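Local coordinates for protein pectate lyase (Cellvibrio cellulosa, PDB 1GXM) that cleaves polygalacturonate, the backbone of pectin, by anti-beta-elimination, this chain being the family 10 catalytic module of a longer modular enzyme, at residues 17-22 with 222-227; 108-113 with 171-176. All coordinates share one frame; numbering follows the deposited sequence.

Interaction 1: residues 17-22 with 222-227; sequences DGNPAA and VLAFLM
The carboxamide of Asn-19 lies against Ala-224 and uses its two ends for different helices. On one side ND2 donates to Ala-224 O at 2.9 Å; the N-H points almost straight at the oxygen (169°), which sits close to the amide plane of Asn-19 although ND2 itself is tilted out of the carbonyl plane of Ala-224. On the other side OD1 is turned back over the start of helix 20-28, where Asn-19 is the N-cap: it accepts from Ala-22 N at 3.2 Å, from above the amide's carbonyl plane, and weakly from Ala-21 N. A first torsion of 180°, CG anti to the backbone N, carries the amide across to Ala-224. Asparagine suits this place because a single flat group offers both an acceptor for the cap and a donor for the neighbouring helix. The second hydrogen of ND2 goes to a water, 2.9 Å from ND2, which in turn donates to Met-227 O. Beside the amide the fit is apolar and close. CB of Ala-224 lies 3.8 Å from Pro-20 CD and 4.0 Å from Ala-21 CB, small groups that let the two backbones approach, while Phe-325 of helix 318-329 packs on Asn-19. With both amide ends bonded, the rotation of this buried group is fixed, and the cap of one helix is tied to the last turn of another.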
loop_
_atom_site.group_PDB
_atom_site.type_symbol
_atom_site.label_atom_id
_atom_site.label_comp_id
_atom_site.label_asym_id
_atom_site.label_seq_id
_atom_site.Cartn_x
_atom_site.Cartn_y
_atom_site.Cartn_z
ATOM N N ASP A 17 -5.390 -16.998 1.152
ATOM C CA ASP A 17 -6.715 -16.893 1.748
ATOM C C ASP A 17 -6.664 -16.066 3.030
ATOM O O ASP A 17 -6.067 -16.479 4.017
ATOM C CB ASP A 17 -7.278 -18.281 2.065
ATOM C CG ASP A 17 -8.726 -18.228 2.544
ATOM O OD1 ASP A 17 -9.511 -17.480 1.940
ATOM O OD2 ASP A 17 -9.170 -18.897 3.511
ATOM N N GLY A 18 -7.316 -14.910 2.999
ATOM C CA GLY A 18 -7.291 -13.952 4.093
ATOM C C GLY A 18 -6.204 -12.887 4.000
ATOM O O GLY A 18 -6.095 -12.030 4.854
ATOM N N ASN A 19 -5.378 -12.951 2.968
ATOM C CA ASN A 19 -4.300 -11.987 2.838
ATOM C C ASN A 19 -4.878 -10.662 2.364
ATOM O O ASN A 19 -5.515 -10.610 1.318
ATOM C CB ASN A 19 -3.251 -12.497 1.865
ATOM C CG ASN A 19 -2.109 -11.520 1.687
ATOM O OD1 ASN A 19 -2.311 -10.386 1.273
ATOM N ND2 ASN A 19 -0.897 -11.968 1.984
ATOM N N PRO A 20 -4.713 -9.597 3.136
ATOM C CA PRO A 20 -5.337 -8.315 2.789
ATOM C C PRO A 20 -5.005 -7.793 1.394
ATOM O O PRO A 20 -5.843 -7.185 0.727
ATOM C CB PRO A 20 -4.809 -7.368 3.868
ATOM C CG PRO A 20 -4.534 -8.232 5.000
ATOM C CD PRO A 20 -4.048 -9.522 4.450
ATOM N N ALA A 21 -3.759 -7.974 0.972
ATOM C CA ALA A 21 -3.337 -7.510 -0.344
ATOM C C ALA A 21 -3.994 -8.324 -1.460
ATOM O O ALA A 21 -4.428 -7.782 -2.464
ATOM C CB ALA A 21 -1.832 -7.575 -0.444
ATOM N N ALA A 22 -4.067 -9.629 -1.275
ATOM C CA ALA A 22 -4.743 -10.491 -2.220
ATOM C C ALA A 22 -6.238 -10.163 -2.264
ATOM O O ALA A 22 -6.855 -10.170 -3.334
ATOM C CB ALA A 22 -4.559 -11.937 -1.825
ATOM N N VAL A 222 2.148 -3.656 3.810
ATOM C CA VAL A 222 3.524 -4.074 3.524
ATOM C C VAL A 222 3.712 -5.509 4.009
ATOM O O VAL A 222 4.250 -6.360 3.314
ATOM C CB VAL A 222 4.542 -3.154 4.196
ATOM C CG1 VAL A 222 5.948 -3.656 3.916
ATOM C CG2 VAL A 222 4.413 -1.727 3.695
ATOM N N LEU A 223 3.272 -5.783 5.227
ATOM C CA LEU A 223 3.324 -7.144 5.750
ATOM C C LEU A 223 2.525 -8.118 4.898
ATOM O O LEU A 223 2.959 -9.219 4.615
ATOM C CB LEU A 223 2.860 -7.181 7.197
ATOM C CG LEU A 223 3.816 -6.480 8.142
ATOM C CD1 LEU A 223 3.172 -6.262 9.513
ATOM C CD2 LEU A 223 5.126 -7.224 8.317
ATOM N N ALA A 224 1.351 -7.697 4.476
ATOM C CA ALA A 224 0.513 -8.542 3.649
ATOM C C ALA A 224 1.249 -8.862 2.346
ATOM O O ALA A 224 1.271 -10.009 1.902
ATOM C CB ALA A 224 -0.797 -7.856 3.376
ATOM N N PHE A 225 1.859 -7.865 1.721
ATOM C CA PHE A 225 2.656 -8.132 0.531
ATOM C C PHE A 225 3.791 -9.113 0.820
ATOM O O PHE A 225 4.005 -10.057 0.069
ATOM C CB PHE A 225 3.253 -6.868 -0.073
ATOM C CG PHE A 225 4.318 -7.186 -1.049
ATOM C CD1 PHE A 225 4.006 -7.781 -2.253
ATOM C CD2 PHE A 225 5.640 -7.024 -0.701
ATOM C CE1 PHE A 225 5.019 -8.181 -3.112
ATOM C CE2 PHE A 225 6.636 -7.430 -1.542
ATOM C CZ PHE A 225 6.318 -7.988 -2.758
ATOM N N LEU A 226 4.535 -8.887 1.885
ATOM C CA LEU A 226 5.629 -9.798 2.216
ATOM C C LEU A 226 5.149 -11.208 2.404
ATOM O O LEU A 226 5.857 -12.145 2.045
ATOM C CB LEU A 226 6.397 -9.341 3.441
ATOM C CG LEU A 226 7.274 -8.116 3.245
ATOM C CD1 LEU A 226 7.856 -7.759 4.616
ATOM C CD2 LEU A 226 8.378 -8.309 2.222
ATOM N N MET A 227 3.950 -11.366 2.936
ATOM C CA MET A 227 3.370 -12.660 3.175
ATOM C C MET A 227 2.933 -13.369 1.887
ATOM O O MET A 227 2.615 -14.552 1.947
ATOM C CB MET A 227 2.223 -12.538 4.172
ATOM C CG MET A 227 2.734 -12.251 5.553
ATOM S SD MET A 227 1.482 -11.831 6.741
ATOM C CE MET A 227 1.047 -13.419 7.412
HETATM O O HOH W 1 -0.158 -14.711 2.226
#

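Interaction 2: residues 108-113 with 171-176; sequences NSQYST and VTKGTD
Where helix 93-109 gives way to a loop, residues 110-113 run past helix 161-181, within the helical, probably (alpha/alpha) toroid-like fold of family 10 pectate lyases. No direct hydrogen bond joins the two segments; Lys-173 and Gln-110 meet by contact and through water. The lysine chain leaves the helix toward the loop and bends at its third torsion (63°), bringing CE to 3.5 Å from Ser-112 O and 3.7 Å from Tyr-111 O. Its ammonium then binds two waters, one donating to Gln-110 OE1 and the other to Gln-110 O; a long, flexible cation suits this partly exposed place, where water bridges it to the loop. Gln-110 slants across the lysine, its extended chain placing OE1 3.9 Å from Lys-173 CE. The amide's other end, NE2, comes within 3.6 Å of Gly-174 N, but its bonds go to Gly-114 O and Ala-170 O, pinning the loop to itself and to the helix. Gly-174, having no side chain, lets the amide come close to the helix backbone. Nearby, Thr-113 O and Lys-173 O, both acceptors, stand 3.4 Å apart without a bond. Tyr-111 OH, leading away from the helix, hydrogen-bonds Asp-128 O and a glycerol probably left from crystallisation. A third water donates both to Thr-113 O, at 2.6 Å, and to OD2 of Asp-176, the carboxylate whose OD1 pairs with Lys-180.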
loop_
_atom_site.group_PDB
_atom_site.type_symbol
_atom_site.label_atom_id
_atom_site.label_comp_id
_atom_site.label_asym_id
_atom_site.label_seq_id
_atom_site.Cartn_x
_atom_site.Cartn_y
_atom_site.Cartn_z
ATOM N N ASN A 108 8.822 0.735 -14.980
ATOM C CA ASN A 108 9.590 1.917 -15.366
ATOM C C ASN A 108 9.745 2.910 -14.237
ATOM O O ASN A 108 10.765 3.591 -14.128
ATOM C CB ASN A 108 8.969 2.639 -16.542
ATOM C CG ASN A 108 9.218 1.942 -17.847
ATOM O OD1 ASN A 108 10.151 1.130 -17.976
ATOM N ND2 ASN A 108 8.390 2.253 -18.838
ATOM N N SER A 109 8.722 2.974 -13.373
ATOM C CA SER A 109 8.754 3.899 -12.242
ATOM C C SER A 109 9.699 3.484 -11.142
ATOM O O SER A 109 10.028 4.278 -10.287
ATOM C CB SER A 109 7.363 4.054 -11.667
ATOM O OG SER A 109 7.018 2.992 -10.804
ATOM N N GLN A 110 10.126 2.231 -11.165
ATOM C CA GLN A 110 10.871 1.673 -10.067
ATOM C C GLN A 110 12.308 2.168 -10.048
ATOM O O GLN A 110 13.008 2.128 -11.053
ATOM C CB GLN A 110 10.830 0.150 -10.113
ATOM C CG GLN A 110 11.350 -0.506 -8.866
ATOM C CD GLN A 110 11.133 -1.990 -8.886
ATOM O OE1 GLN A 110 11.402 -2.656 -9.888
ATOM N NE2 GLN A 110 10.643 -2.533 -7.775
ATOM N N TYR A 111 12.752 2.639 -8.905
ATOM C CA TYR A 111 14.125 3.013 -8.742
ATOM C C TYR A 111 15.027 1.784 -8.727
ATOM O O TYR A 111 14.565 0.685 -8.505
ATOM C CB TYR A 111 14.324 3.755 -7.439
ATOM C CG TYR A 111 13.709 5.120 -7.316
ATOM C CD1 TYR A 111 12.396 5.291 -6.908
ATOM C CD2 TYR A 111 14.482 6.250 -7.485
ATOM C CE1 TYR A 111 11.867 6.548 -6.704
ATOM C CE2 TYR A 111 13.955 7.501 -7.298
ATOM C CZ TYR A 111 12.647 7.641 -6.884
ATOM O OH TYR A 111 12.153 8.891 -6.681
ATOM N N SER A 112 16.329 2.008 -8.854
ATOM C CA SER A 112 17.314 0.929 -8.824
ATOM C C SER A 112 17.243 0.138 -7.524
ATOM O O SER A 112 17.556 -1.046 -7.501
ATOM C CB SER A 112 18.721 1.484 -8.992
ATOM O OG SER A 112 19.066 2.325 -7.941
ATOM N N THR A 113 16.802 0.797 -6.463
ATOM C CA THR A 113 16.686 0.179 -5.148
ATOM C C THR A 113 15.437 -0.672 -4.968
ATOM O O THR A 113 15.287 -1.345 -3.972
ATOM C CB THR A 113 16.618 1.245 -4.090
ATOM O OG1 THR A 113 15.485 2.073 -4.365
ATOM C CG2 THR A 113 17.840 2.153 -4.101
ATOM N N VAL A 171 9.517 -7.301 -8.516
ATOM C CA VAL A 171 9.001 -7.747 -7.220
ATOM C C VAL A 171 10.138 -8.042 -6.264
ATOM O O VAL A 171 10.088 -7.666 -5.101
ATOM C CB VAL A 171 8.071 -8.949 -7.375
ATOM C CG1 VAL A 171 7.697 -9.556 -6.037
ATOM C CG2 VAL A 171 6.823 -8.535 -8.099
ATOM N N THR A 172 11.174 -8.692 -6.763
ATOM C CA THR A 172 12.345 -8.994 -5.965
ATOM C C THR A 172 13.020 -7.735 -5.478
ATOM O O THR A 172 13.405 -7.635 -4.323
ATOM C CB THR A 172 13.318 -9.827 -6.783
ATOM O OG1 THR A 172 12.644 -11.024 -7.178
ATOM C CG2 THR A 172 14.458 -10.273 -5.943
ATOM N N LYS A 173 13.181 -6.774 -6.374
ATOM C CA LYS A 173 13.769 -5.497 -5.998
ATOM C C LYS A 173 12.899 -4.786 -4.969
ATOM O O LYS A 173 13.409 -4.199 -4.055
ATOM C CB LYS A 173 13.953 -4.605 -7.219
ATOM C CG LYS A 173 15.082 -5.051 -8.126
ATOM C CD LYS A 173 15.051 -4.346 -9.480
ATOM C CE LYS A 173 15.237 -2.867 -9.385
ATOM N NZ LYS A 173 15.279 -2.280 -10.748
ATOM N N GLY A 174 11.589 -4.822 -5.159
ATOM C CA GLY A 174 10.679 -4.184 -4.221
ATOM C C GLY A 174 10.751 -4.822 -2.858
ATOM O O GLY A 174 10.718 -4.153 -1.814
ATOM N N THR A 175 10.864 -6.143 -2.860
ATOM C CA THR A 175 11.003 -6.867 -1.612
ATOM C C THR A 175 12.292 -6.498 -0.915
ATOM O O THR A 175 12.320 -6.288 0.289
ATOM C CB THR A 175 10.955 -8.368 -1.880
ATOM O OG1 THR A 175 9.683 -8.714 -2.426
ATOM C CG2 THR A 175 11.036 -9.143 -0.588
ATOM N N ASP A 176 13.381 -6.462 -1.673
ATOM C CA ASP A 176 14.663 -6.061 -1.151
ATOM C C ASP A 176 14.551 -4.678 -0.515
ATOM O O ASP A 176 15.065 -4.444 0.572
ATOM C CB ASP A 176 15.702 -6.091 -2.268
ATOM C CG ASP A 176 17.085 -5.856 -1.768
ATOM O OD1 ASP A 176 17.641 -6.767 -1.119
ATOM O OD2 ASP A 176 17.672 -4.778 -1.965
HETATM O O HOH W 2 12.837 -3.030 -12.102
HETATM O O HOH W 3 15.110 0.386 -11.654
HETATM O O HOH W 4 16.907 -2.075 -2.016
#

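Helix 161-181 is the element that joins the two sites, whose centres lie 18 Å apart. Its Lys-173, Gly-174 and Asp-176 lie on the side of the loop 110-113 in interaction 2, while Val-171 and Thr-175 turn toward helix 219-226, which carries half of interaction 1. There Phe-225 CE2 lies 3.4 Å from Thr-175 OG1, and Leu-226 CD2 packs on Thr-175 CG2. In the sequence both segments of interaction 2 come between the two of interaction 1, which brings the N-terminal helix 20-28 against helix 219-226. The buried contact thus ties distant parts of the sequence together within the module, and the water-mediated contact nearer the surface joins the loop after helix 93-109 to helix 161-181.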